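Local coordinates for hypothetical protein PH1819 (PDB 2EEN), which is of unknown function but, as a CYTH-domain protein, probably binds nucleotides or other phosphorylated substrates in a tunnel lined by charged side chains, at residues I33-P38 / K91-L96; R52-N57 / R111-V116; I122-V127 / K132-E137. All coordinates share one frame; numbering follows the deposited sequence.

Contact 1: residues I33-P38 / K91-L96; sequences IYYQHP and KYFELL
Y35 of the strand meets L96 and F93 of the helix, and its side chain can be followed from the backbone outward. With CG beside the backbone N and anti to the carbonyl carbon (chi1 -64°), CB launches the ring from strand 23-36 toward helix 89-98. One face of the ring is covered by the L96 CD1 methyl, displaced toward the CE1–CZ side: Y35 CD1 lies 3.8 Å from L96 CD1, Y35 CE1 3.4 Å and Y35 CZ 3.5 Å from the same carbon. That methyl sits 3.7 Å from the Y35 ring centroid, in a CH-pi contact that suits leucine, whose terminal methyl can point its C-H bonds at the pi face. Beyond CZ the phenol oxygen arrives in the plane of the F93 ring, at its edge, with Y35 OH 3.0 Å from F93 CD1 and 3.3 Å from F93 CE1. An oxygen placed there faces the slightly positive ring hydrogens instead of the electron-rich face. I33, two residues earlier on the same side of the strand, extends its CD1 obliquely to within 3.4 Å of F93 CE1. With an alanine here in place of Y35, the L96 methyl would probably lose its aromatic platform and a gap would open beside the F93 edge.

F93 and L96, one helical turn apart, also rest on I51 of strand 48-56. Residues on other sides of the helix meet the second subunit: Y92 OH hydrogen-bonds to Y92 OH of the second subunit, and K91 NZ to O of E82 of the second subunit. No hydrogen bond joins the strand and helix segments, whose short axes come no closer than 11.5 Å. Aromatic and aliphatic side chains span that distance, implying a largely apolar attachment of the dimer-forming helix to the sheet.

Contact 2: residues R52-N57 / R111-V116; sequences RIKRFN and REKYYV
R52 and R111 turn CG away from the backbone N in nearly the same way (chi1 161° and 166°), and each chain then bends at its third torsion, which brings the guanidinium groups together over the intervening strand 23-36. The groups are set almost perpendicular, with planes 88° apart, and R52 NH1 comes within 3.9 Å of R111 NH1. Water 1 joins them: it accepts an N-H from R52 NH1 at 2.8 Å and another from R111 NH1 at 3.1 Å, lying in the plane of both groups at their edges.

The strands themselves are not neighbours. Strand 23-36 runs between 48-56 and 102-117 in the antiparallel sheet, and the nearest CA atoms, those of K54 and R111, are 9.6 Å apart. Long side chains such as arginine and lysine suit that span, and bring charge to it. K54 bends likewise at its third torsion and brings its NZ to 4.4 Å from K113 NZ, the tip of an extended lysine. In CYTH proteins such basic side chains line a tunnel formed by the curved sheet, where they receive phosphate groups; R52, K54, R111 and K113, with R50 and K109 close to R52, are consistent with such a pocket.

Acidic residues steady several of these bases. R52 NE forms a salt bridge with D32, R111 NH2 with D125, and K113 NZ with E28, so the positive groups are held in defined positions and their charge is probably partly balanced. From the other face of strand 102-117, the Y114 hydroxyl donates a 2.6 Å hydrogen bond to E112 OE1, two residues away, and the same carboxylate oxygen takes a salt bridge from R19.

Contact 3: residues I122-V127 / K132-E137; sequences ITLDEV and KFIEIE
The E126–K132 salt bridge closes the hairpin near its turn, K132 NZ standing 2.7 Å from E126 OE1 on the syn lone pair. The lysine's last torsion (chi4 57°) turns the ammonium in toward E126 OE1, and water 2 links the pair, donating to E126 OE2 and accepting from K132 NZ. Long, flexible chains suit this partly exposed place.

Backbone bonds run inward in antiparallel register. T123 and E135 form one hydrogen-bonded pair, T123 N lying 2.8 Å from E135 O; D125 and F133 form the next. On the face carrying T123, D125 and E135, D125 OD2 comes within 3.3 Å of E135 OE2, a close pair of like charges, not a hydrogen bond. D125 OD2 is held by the Y170 hydroxyl and by a salt bridge to R111, which probably eases the repulsion.

Farther from the turn, the face carrying E126 and K132 becomes aliphatic: I134 CD1 lies 3.8 Å from I122 CG2 and 3.9 Å from L124 CD2, while I136 CD1 packs on I122 CG1. Beta-branched isoleucines suit extended strands and present methyls to helix 146-160, which covers I122, I134 and I136; helix 12-19 covers L124 and I134. Strands 102-117 and 3-9 flank the hairpin.

All three contacts reach the same antiparallel sheet. Contacts 2 and 3 lie side by side, their centres 10 Å apart, because strands 102-117 and 120-127 are neighbours: Y114 N and I122 O (2.7 Å) and E112 O and L124 N (2.8 Å) are probably hydrogen-bonded. The basic face of contact 2 thereby continues into the acidic face of contact 3, consistent with one shared tunnel for a phosphorylated ligand. Contact 1, where the second subunit attaches, lies across the chain's centre from contact 3. Its centre is 23 Å from that of contact 2 and 26 Å from that of contact 3, yet the nearest atoms are about 5 Å and 8 Å away, without touching.

Contact 1: residues I33-P38 / K91-L96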
loop_
_atom_site.group_PDB
_atom_site.type_symbol
_atom_site.label_atom_id
_atom_site.label_comp_id
_atom_site.label_asym_id
_atom_site.label_seq_id
_atom_site.Cartn_x
_atom_site.Cartn_y
_atom_site.Cartn_z
ATOM N N ILE A 33 3.291 13.383 3.279
ATOM C CA ILE A 33 4.682 13.083 3.014
ATOM C C ILE A 33 4.690 12.578 1.579
ATOM O O ILE A 33 4.007 11.603 1.252
ATOM C CB ILE A 33 5.254 11.988 3.947
ATOM C CG1 ILE A 33 5.293 12.480 5.400
ATOM C CG2 ILE A 33 6.671 11.656 3.523
ATOM C CD1 ILE A 33 5.963 11.544 6.365
ATOM N N TYR A 34 5.424 13.269 0.716
ATOM C CA TYR A 34 5.517 12.862 -0.679
ATOM C C TYR A 34 6.813 12.114 -0.896
ATOM O O TYR A 34 7.844 12.465 -0.321
ATOM C CB TYR A 34 5.450 14.074 -1.600
ATOM C CG TYR A 34 4.055 14.597 -1.761
ATOM C CD1 TYR A 34 3.214 14.103 -2.755
ATOM C CD2 TYR A 34 3.566 15.584 -0.908
ATOM C CE1 TYR A 34 1.918 14.585 -2.895
ATOM C CE2 TYR A 34 2.268 16.070 -1.041
ATOM C CZ TYR A 34 1.454 15.565 -2.034
ATOM O OH TYR A 34 0.173 16.038 -2.156
ATOM N N TYR A 35 6.754 11.093 -1.740
ATOM C CA TYR A 35 7.897 10.238 -2.020
ATOM C C TYR A 35 8.406 10.267 -3.440
ATOM O O TYR A 35 7.688 10.627 -4.369
ATOM C CB TYR A 35 7.526 8.797 -1.692
ATOM C CG TYR A 35 7.226 8.580 -0.244
ATOM C CD1 TYR A 35 5.935 8.746 0.249
ATOM C CD2 TYR A 35 8.237 8.229 0.649
ATOM C CE1 TYR A 35 5.654 8.567 1.596
ATOM C CE2 TYR A 35 7.969 8.046 1.993
ATOM C CZ TYR A 35 6.677 8.216 2.460
ATOM O OH TYR A 35 6.405 8.026 3.790
ATOM N N GLN A 36 9.668 9.877 -3.593
ATOM C CA GLN A 36 10.287 9.770 -4.900
ATOM C C GLN A 36 10.376 8.279 -5.154
ATOM O O GLN A 36 10.565 7.493 -4.226
ATOM C CB GLN A 36 11.691 10.373 -4.900
ATOM C CG GLN A 36 12.472 10.148 -6.194
ATOM C CD GLN A 36 11.772 10.697 -7.433
ATOM O OE1 GLN A 36 10.752 10.164 -7.878
ATOM N NE2 GLN A 36 12.325 11.771 -7.997
ATOM N N HIS A 37 10.213 7.902 -6.411
ATOM C CA HIS A 37 10.281 6.515 -6.828
ATOM C C HIS A 37 11.750 6.103 -6.834
ATOM O O HIS A 37 12.626 6.900 -7.154
ATOM C CB HIS A 37 9.683 6.390 -8.222
ATOM C CG HIS A 37 9.430 4.984 -8.657
ATOM N ND1 HIS A 37 10.433 4.143 -9.094
ATOM C CD2 HIS A 37 8.280 4.275 -8.741
ATOM C CE1 HIS A 37 9.909 2.978 -9.430
ATOM N NE2 HIS A 37 8.604 3.032 -9.227
ATOM N N PRO A 38 12.038 4.849 -6.473
ATOM C CA PRO A 38 13.430 4.392 -6.453
ATOM C C PRO A 38 14.087 4.248 -7.822
ATOM O O PRO A 38 15.309 4.351 -7.940
ATOM C CB PRO A 38 13.337 3.052 -5.726
ATOM C CG PRO A 38 11.970 2.551 -6.127
ATOM C CD PRO A 38 11.128 3.807 -5.967
ATOM N N LYS A 91 4.355 1.055 9.886
ATOM C CA LYS A 91 4.795 -0.026 9.018
ATOM C C LYS A 91 4.767 0.407 7.561
ATOM O O LYS A 91 5.635 0.012 6.776
ATOM C CB LYS A 91 3.920 -1.261 9.216
ATOM C CG LYS A 91 4.076 -1.864 10.594
ATOM C CD LYS A 91 3.400 -3.211 10.679
ATOM C CE LYS A 91 3.732 -3.900 11.987
ATOM N NZ LYS A 91 3.169 -5.282 12.022
ATOM N N TYR A 92 3.774 1.214 7.193
ATOM C CA TYR A 92 3.704 1.686 5.817
ATOM C C TYR A 92 4.901 2.595 5.545
ATOM O O TYR A 92 5.511 2.529 4.479
ATOM C CB TYR A 92 2.384 2.425 5.561
ATOM C CG TYR A 92 1.203 1.497 5.352
ATOM C CD1 TYR A 92 0.497 0.970 6.432
ATOM C CD2 TYR A 92 0.807 1.129 4.066
ATOM C CE1 TYR A 92 -0.579 0.099 6.237
ATOM C CE2 TYR A 92 -0.263 0.263 3.862
ATOM C CZ TYR A 92 -0.951 -0.248 4.950
ATOM O OH TYR A 92 -2.020 -1.098 4.746
ATOM N N PHE A 93 5.247 3.439 6.513
ATOM C CA PHE A 93 6.402 4.313 6.350
ATOM C C PHE A 93 7.659 3.468 6.176
ATOM O O PHE A 93 8.509 3.755 5.335
ATOM C CB PHE A 93 6.575 5.222 7.570
ATOM C CG PHE A 93 5.624 6.376 7.605
ATOM C CD1 PHE A 93 5.598 7.300 6.570
ATOM C CD2 PHE A 93 4.750 6.542 8.672
ATOM C CE1 PHE A 93 4.716 8.375 6.594
ATOM C CE2 PHE A 93 3.865 7.615 8.704
ATOM C CZ PHE A 93 3.849 8.531 7.662
ATOM N N GLU A 94 7.775 2.420 6.982
ATOM C CA GLU A 94 8.933 1.541 6.921
ATOM C C GLU A 94 8.973 0.768 5.601
ATOM O O GLU A 94 10.034 0.606 4.997
ATOM C CB GLU A 94 8.906 0.575 8.109
ATOM C CG GLU A 94 10.143 -0.290 8.251
ATOM C CD GLU A 94 10.104 -1.153 9.500
ATOM O OE1 GLU A 94 9.073 -1.821 9.734
ATOM O OE2 GLU A 94 11.104 -1.166 10.246
ATOM N N LEU A 95 7.814 0.299 5.154
ATOM C CA LEU A 95 7.728 -0.453 3.908
ATOM C C LEU A 95 8.207 0.392 2.731
ATOM O O LEU A 95 9.022 -0.047 1.919
ATOM C CB LEU A 95 6.287 -0.905 3.664
ATOM C CG LEU A 95 6.048 -1.634 2.341
ATOM C CD1 LEU A 95 7.009 -2.812 2.225
ATOM C CD2 LEU A 95 4.602 -2.105 2.269
ATOM N N LEU A 96 7.691 1.608 2.635
ATOM C CA LEU A 96 8.099 2.492 1.558
ATOM C C LEU A 96 9.608 2.729 1.596
ATOM O O LEU A 96 10.269 2.675 0.570
ATOM C CB LEU A 96 7.346 3.823 1.650
ATOM C CG LEU A 96 5.858 3.763 1.293
ATOM C CD1 LEU A 96 5.257 5.156 1.361
ATOM C CD2 LEU A 96 5.693 3.192 -0.109
#

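Contact 2: residues R52-N57 / R111-V116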
loop_
_atom_site.group_PDB
_atom_site.type_symbol
_atom_site.label_atom_id
_atom_site.label_comp_id
_atom_site.label_asym_id
_atom_site.label_seq_id
_atom_site.Cartn_x
_atom_site.Cartn_y
_atom_site.Cartn_z
ATOM N N ARG A 52 -0.874 10.561 3.574
ATOM C CA ARG A 52 -1.528 11.698 4.194
ATOM C C ARG A 52 -2.114 11.355 5.541
ATOM O O ARG A 52 -2.779 10.333 5.695
ATOM C CB ARG A 52 -2.662 12.215 3.313
ATOM C CG ARG A 52 -3.669 13.067 4.078
ATOM C CD ARG A 52 -4.642 13.719 3.123
ATOM N NE ARG A 52 -3.936 14.620 2.220
ATOM C CZ ARG A 52 -4.487 15.216 1.169
ATOM N NH1 ARG A 52 -5.765 15.010 0.871
ATOM N NH2 ARG A 52 -3.756 16.028 0.420
ATOM N N ILE A 53 -1.851 12.216 6.516
ATOM C CA ILE A 53 -2.420 12.053 7.842
ATOM C C ILE A 53 -3.432 13.184 7.926
ATOM O O ILE A 53 -3.079 14.356 7.787
ATOM C CB ILE A 53 -1.366 12.203 8.953
ATOM C CG1 ILE A 53 -0.307 11.103 8.815
ATOM C CG2 ILE A 53 -2.044 12.113 10.319
ATOM C CD1 ILE A 53 0.826 11.202 9.825
ATOM N N LYS A 54 -4.693 12.818 8.122
ATOM C CA LYS A 54 -5.785 13.775 8.193
ATOM C C LYS A 54 -6.321 13.808 9.620
ATOM O O LYS A 54 -6.678 12.772 10.180
ATOM C CB LYS A 54 -6.881 13.334 7.215
ATOM C CG LYS A 54 -8.039 14.295 7.034
ATOM C CD LYS A 54 -9.066 13.700 6.073
ATOM C CE LYS A 54 -8.468 13.453 4.693
ATOM N NZ LYS A 54 -9.423 12.754 3.779
ATOM N N ARG A 55 -6.363 14.998 10.208
ATOM C CA ARG A 55 -6.848 15.159 11.569
ATOM C C ARG A 55 -8.083 16.063 11.609
ATOM O O ARG A 55 -8.068 17.173 11.074
ATOM C CB ARG A 55 -5.749 15.762 12.449
ATOM C CG ARG A 55 -4.390 15.073 12.339
ATOM C CD ARG A 55 -3.364 15.754 13.237
ATOM N NE ARG A 55 -1.991 15.315 12.978
ATOM C CZ ARG A 55 -1.490 14.134 13.329
ATOM N NH1 ARG A 55 -2.242 13.244 13.966
ATOM N NH2 ARG A 55 -0.227 13.844 13.045
ATOM N N PHE A 56 -9.148 15.583 12.245
ATOM C CA PHE A 56 -10.382 16.351 12.370
ATOM C C PHE A 56 -11.210 15.787 13.520
ATOM O O PHE A 56 -11.180 14.590 13.775
ATOM C CB PHE A 56 -11.184 16.282 11.065
ATOM C CG PHE A 56 -11.543 14.887 10.646
ATOM C CD1 PHE A 56 -12.693 14.270 11.127
ATOM C CD2 PHE A 56 -10.711 14.174 9.793
ATOM C CE1 PHE A 56 -13.002 12.964 10.768
ATOM C CE2 PHE A 56 -11.010 12.869 9.429
ATOM C CZ PHE A 56 -12.158 12.262 9.916
ATOM N N ASN A 57 -11.924 16.660 14.222
ATOM C CA ASN A 57 -12.771 16.245 15.343
ATOM C C ASN A 57 -12.198 15.193 16.302
ATOM O O ASN A 57 -12.925 14.300 16.749
ATOM C CB ASN A 57 -14.100 15.736 14.806
ATOM C CG ASN A 57 -15.058 16.847 14.497
ATOM O OD1 ASN A 57 -14.835 17.646 13.589
ATOM N ND2 ASN A 57 -16.140 16.913 15.261
ATOM N N ARG A 111 -7.391 22.488 6.172
ATOM C CA ARG A 111 -8.351 22.496 5.082
ATOM C C ARG A 111 -9.757 22.562 5.641
ATOM O O ARG A 111 -10.166 21.699 6.415
ATOM C CB ARG A 111 -8.144 21.254 4.213
ATOM C CG ARG A 111 -9.281 20.948 3.236
ATOM C CD ARG A 111 -8.877 19.877 2.229
ATOM N NE ARG A 111 -7.945 20.400 1.228
ATOM C CZ ARG A 111 -7.343 19.666 0.298
ATOM N NH1 ARG A 111 -7.560 18.356 0.226
ATOM N NH2 ARG A 111 -6.528 20.246 -0.576
ATOM N N GLU A 112 -10.484 23.606 5.261
ATOM C CA GLU A 112 -11.864 23.760 5.704
ATOM C C GLU A 112 -12.690 23.349 4.495
ATOM O O GLU A 112 -12.560 23.948 3.431
ATOM C CB GLU A 112 -12.177 25.203 6.080
ATOM C CG GLU A 112 -11.634 25.640 7.432
ATOM C CD GLU A 112 -11.903 27.110 7.718
ATOM O OE1 GLU A 112 -12.980 27.610 7.329
ATOM O OE2 GLU A 112 -11.043 27.766 8.342
ATOM N N LYS A 113 -13.529 22.331 4.661
ATOM C CA LYS A 113 -14.355 21.827 3.569
ATOM C C LYS A 113 -15.755 22.413 3.597
ATOM O O LYS A 113 -16.372 22.516 4.658
ATOM C CB LYS A 113 -14.462 20.305 3.642
ATOM C CG LYS A 113 -13.170 19.548 3.408
ATOM C CD LYS A 113 -13.456 18.050 3.395
ATOM C CE LYS A 113 -12.209 17.225 3.137
ATOM N NZ LYS A 113 -12.532 15.772 3.157
ATOM N N TYR A 114 -16.245 22.778 2.418
ATOM C CA TYR A 114 -17.570 23.360 2.258
ATOM C C TYR A 114 -18.372 22.648 1.188
ATOM O O TYR A 114 -17.848 22.275 0.143
ATOM C CB TYR A 114 -17.449 24.843 1.890
ATOM C CG TYR A 114 -16.912 25.667 3.019
ATOM C CD1 TYR A 114 -15.540 25.708 3.284
ATOM C CD2 TYR A 114 -17.776 26.325 3.896
ATOM C CE1 TYR A 114 -15.048 26.374 4.393
ATOM C CE2 TYR A 114 -17.288 26.993 5.013
ATOM C CZ TYR A 114 -15.922 27.009 5.254
ATOM O OH TYR A 114 -15.431 27.638 6.377
ATOM N N TYR A 115 -19.658 22.455 1.463
ATOM C CA TYR A 115 -20.562 21.813 0.519
ATOM C C TYR A 115 -21.046 22.856 -0.491
ATOM O O TYR A 115 -21.612 23.871 -0.105
ATOM C CB TYR A 115 -21.770 21.250 1.270
ATOM C CG TYR A 115 -22.825 20.643 0.372
ATOM C CD1 TYR A 115 -22.763 19.304 -0.004
ATOM C CD2 TYR A 115 -23.889 21.410 -0.100
ATOM C CE1 TYR A 115 -23.740 18.741 -0.825
ATOM C CE2 TYR A 115 -24.869 20.853 -0.925
ATOM C CZ TYR A 115 -24.786 19.525 -1.278
ATOM O OH TYR A 115 -25.759 18.977 -2.081
ATOM N N VAL A 116 -20.818 22.614 -1.779
ATOM C CA VAL A 116 -21.260 23.550 -2.813
ATOM C C VAL A 116 -22.571 23.065 -3.404
ATOM O O VAL A 116 -23.576 23.781 -3.398
ATOM C CB VAL A 116 -20.212 23.676 -3.925
ATOM C CG1 VAL A 116 -20.743 24.548 -5.065
ATOM C CG2 VAL A 116 -18.954 24.282 -3.351
HETATM O O HOH W 1 -5.874 16.500 -1.511
#

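Contact 3: residues I122-V127 / K132-E137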
loop_
_atom_site.group_PDB
_atom_site.type_symbol
_atom_site.label_atom_id
_atom_site.label_comp_id
_atom_site.label_asym_id
_atom_site.label_seq_id
_atom_site.Cartn_x
_atom_site.Cartn_y
_atom_site.Cartn_z
ATOM N N ILE A 122 -15.766 22.457 -1.921
ATOM C CA ILE A 122 -14.740 23.490 -1.969
ATOM C C ILE A 122 -13.915 23.399 -0.698
ATOM O O ILE A 122 -14.449 23.146 0.378
ATOM C CB ILE A 122 -15.366 24.898 -2.042
ATOM C CG1 ILE A 122 -15.596 25.278 -3.500
ATOM C CG2 ILE A 122 -14.466 25.929 -1.344
ATOM C CD1 ILE A 122 -16.378 26.554 -3.656
ATOM N N THR A 123 -12.609 23.600 -0.811
ATOM C CA THR A 123 -11.786 23.573 0.381
ATOM C C THR A 123 -10.971 24.843 0.486
ATOM O O THR A 123 -10.463 25.353 -0.515
ATOM C CB THR A 123 -10.840 22.358 0.399
ATOM O OG1 THR A 123 -9.951 22.412 -0.727
ATOM C CG2 THR A 123 -11.647 21.078 0.340
ATOM N N LEU A 124 -10.885 25.375 1.697
ATOM C CA LEU A 124 -10.091 26.570 1.939
ATOM C C LEU A 124 -8.829 26.013 2.568
ATOM O O LEU A 124 -8.869 25.456 3.664
ATOM C CB LEU A 124 -10.796 27.510 2.911
ATOM C CG LEU A 124 -12.203 27.944 2.504
ATOM C CD1 LEU A 124 -12.683 28.997 3.487
ATOM C CD2 LEU A 124 -12.199 28.484 1.074
ATOM N N ASP A 125 -7.714 26.149 1.857
ATOM C CA ASP A 125 -6.442 25.616 2.329
ATOM C C ASP A 125 -5.460 26.666 2.815
ATOM O O ASP A 125 -5.236 27.668 2.151
ATOM C CB ASP A 125 -5.748 24.826 1.215
ATOM C CG ASP A 125 -6.553 23.643 0.729
ATOM O OD1 ASP A 125 -7.539 23.250 1.393
ATOM O OD2 ASP A 125 -6.179 23.094 -0.328
ATOM N N GLU A 126 -4.878 26.427 3.987
ATOM C CA GLU A 126 -3.850 27.311 4.536
ATOM C C GLU A 126 -2.646 26.385 4.556
ATOM O O GLU A 126 -2.517 25.552 5.446
ATOM C CB GLU A 126 -4.196 27.746 5.960
ATOM C CG GLU A 126 -3.178 28.690 6.570
ATOM C CD GLU A 126 -3.162 30.048 5.890
ATOM O OE1 GLU A 126 -4.176 30.771 5.993
ATOM O OE2 GLU A 126 -2.144 30.393 5.254
ATOM N N VAL A 127 -1.774 26.532 3.565
ATOM C CA VAL A 127 -0.614 25.661 3.420
ATOM C C VAL A 127 0.645 26.270 4.003
ATOM O O VAL A 127 1.042 27.370 3.626
ATOM C CB VAL A 127 -0.385 25.350 1.929
ATOM C CG1 VAL A 127 0.737 24.346 1.747
ATOM C CG2 VAL A 127 -1.689 24.830 1.320
ATOM N N LYS A 132 -2.522 30.842 1.457
ATOM C CA LYS A 132 -3.909 30.460 1.208
ATOM C C LYS A 132 -4.265 30.085 -0.227
ATOM O O LYS A 132 -3.885 30.763 -1.184
ATOM C CB LYS A 132 -4.840 31.590 1.647
ATOM C CG LYS A 132 -4.798 31.905 3.123
ATOM C CD LYS A 132 -5.736 33.060 3.449
ATOM C CE LYS A 132 -5.947 33.206 4.949
ATOM N NZ LYS A 132 -4.670 33.388 5.686
ATOM N N PHE A 133 -5.013 28.995 -0.354
ATOM C CA PHE A 133 -5.482 28.512 -1.646
ATOM C C PHE A 133 -6.914 28.043 -1.480
ATOM O O PHE A 133 -7.398 27.855 -0.361
ATOM C CB PHE A 133 -4.672 27.314 -2.139
ATOM C CG PHE A 133 -3.254 27.638 -2.483
ATOM C CD1 PHE A 133 -2.324 27.862 -1.478
ATOM C CD2 PHE A 133 -2.849 27.708 -3.808
ATOM C CE1 PHE A 133 -1.001 28.158 -1.787
ATOM C CE2 PHE A 133 -1.521 28.005 -4.133
ATOM C CZ PHE A 133 -0.598 28.226 -3.117
ATOM N N ILE A 134 -7.584 27.864 -2.608
ATOM C CA ILE A 134 -8.940 27.361 -2.602
ATOM C C ILE A 134 -9.007 26.288 -3.673
ATOM O O ILE A 134 -8.526 26.468 -4.796
ATOM C CB ILE A 134 -9.980 28.465 -2.888
ATOM C CG1 ILE A 134 -11.385 27.846 -2.856
ATOM C CG2 ILE A 134 -9.697 29.137 -4.229
ATOM C CD1 ILE A 134 -12.502 28.855 -2.844
ATOM N N GLU A 135 -9.567 25.145 -3.309
ATOM C CA GLU A 135 -9.696 24.055 -4.251
ATOM C C GLU A 135 -11.159 23.704 -4.378
ATOM O O GLU A 135 -11.956 23.993 -3.484
ATOM C CB GLU A 135 -8.906 22.830 -3.780
ATOM C CG GLU A 135 -7.398 22.960 -3.976
ATOM C CD GLU A 135 -6.643 21.672 -3.680
ATOM O OE1 GLU A 135 -7.224 20.580 -3.854
ATOM O OE2 GLU A 135 -5.456 21.746 -3.294
ATOM N N ILE A 136 -11.505 23.123 -5.516
ATOM C CA ILE A 136 -12.864 22.677 -5.768
ATOM C C ILE A 136 -12.754 21.363 -6.524
ATOM O O ILE A 136 -11.864 21.183 -7.364
ATOM C CB ILE A 136 -13.681 23.719 -6.572
ATOM C CG1 ILE A 136 -15.152 23.289 -6.610
ATOM C CG2 ILE A 136 -13.106 23.879 -7.983
ATOM C CD1 ILE A 136 -16.100 24.398 -7.049
ATOM N N GLU A 137 -13.640 20.428 -6.210
ATOM C CA GLU A 137 -13.606 19.128 -6.855
ATOM C C GLU A 137 -14.971 18.497 -7.014
ATOM O O GLU A 137 -15.908 18.796 -6.269
ATOM C CB GLU A 137 -12.735 18.169 -6.049
ATOM C CG GLU A 137 -13.165 18.072 -4.594
ATOM C CD GLU A 137 -12.777 16.757 -3.951
ATOM O OE1 GLU A 137 -13.471 15.748 -4.200
ATOM O OE2 GLU A 137 -11.781 16.732 -3.200
HETATM O O HOH W 2 -1.643 32.946 4.864
#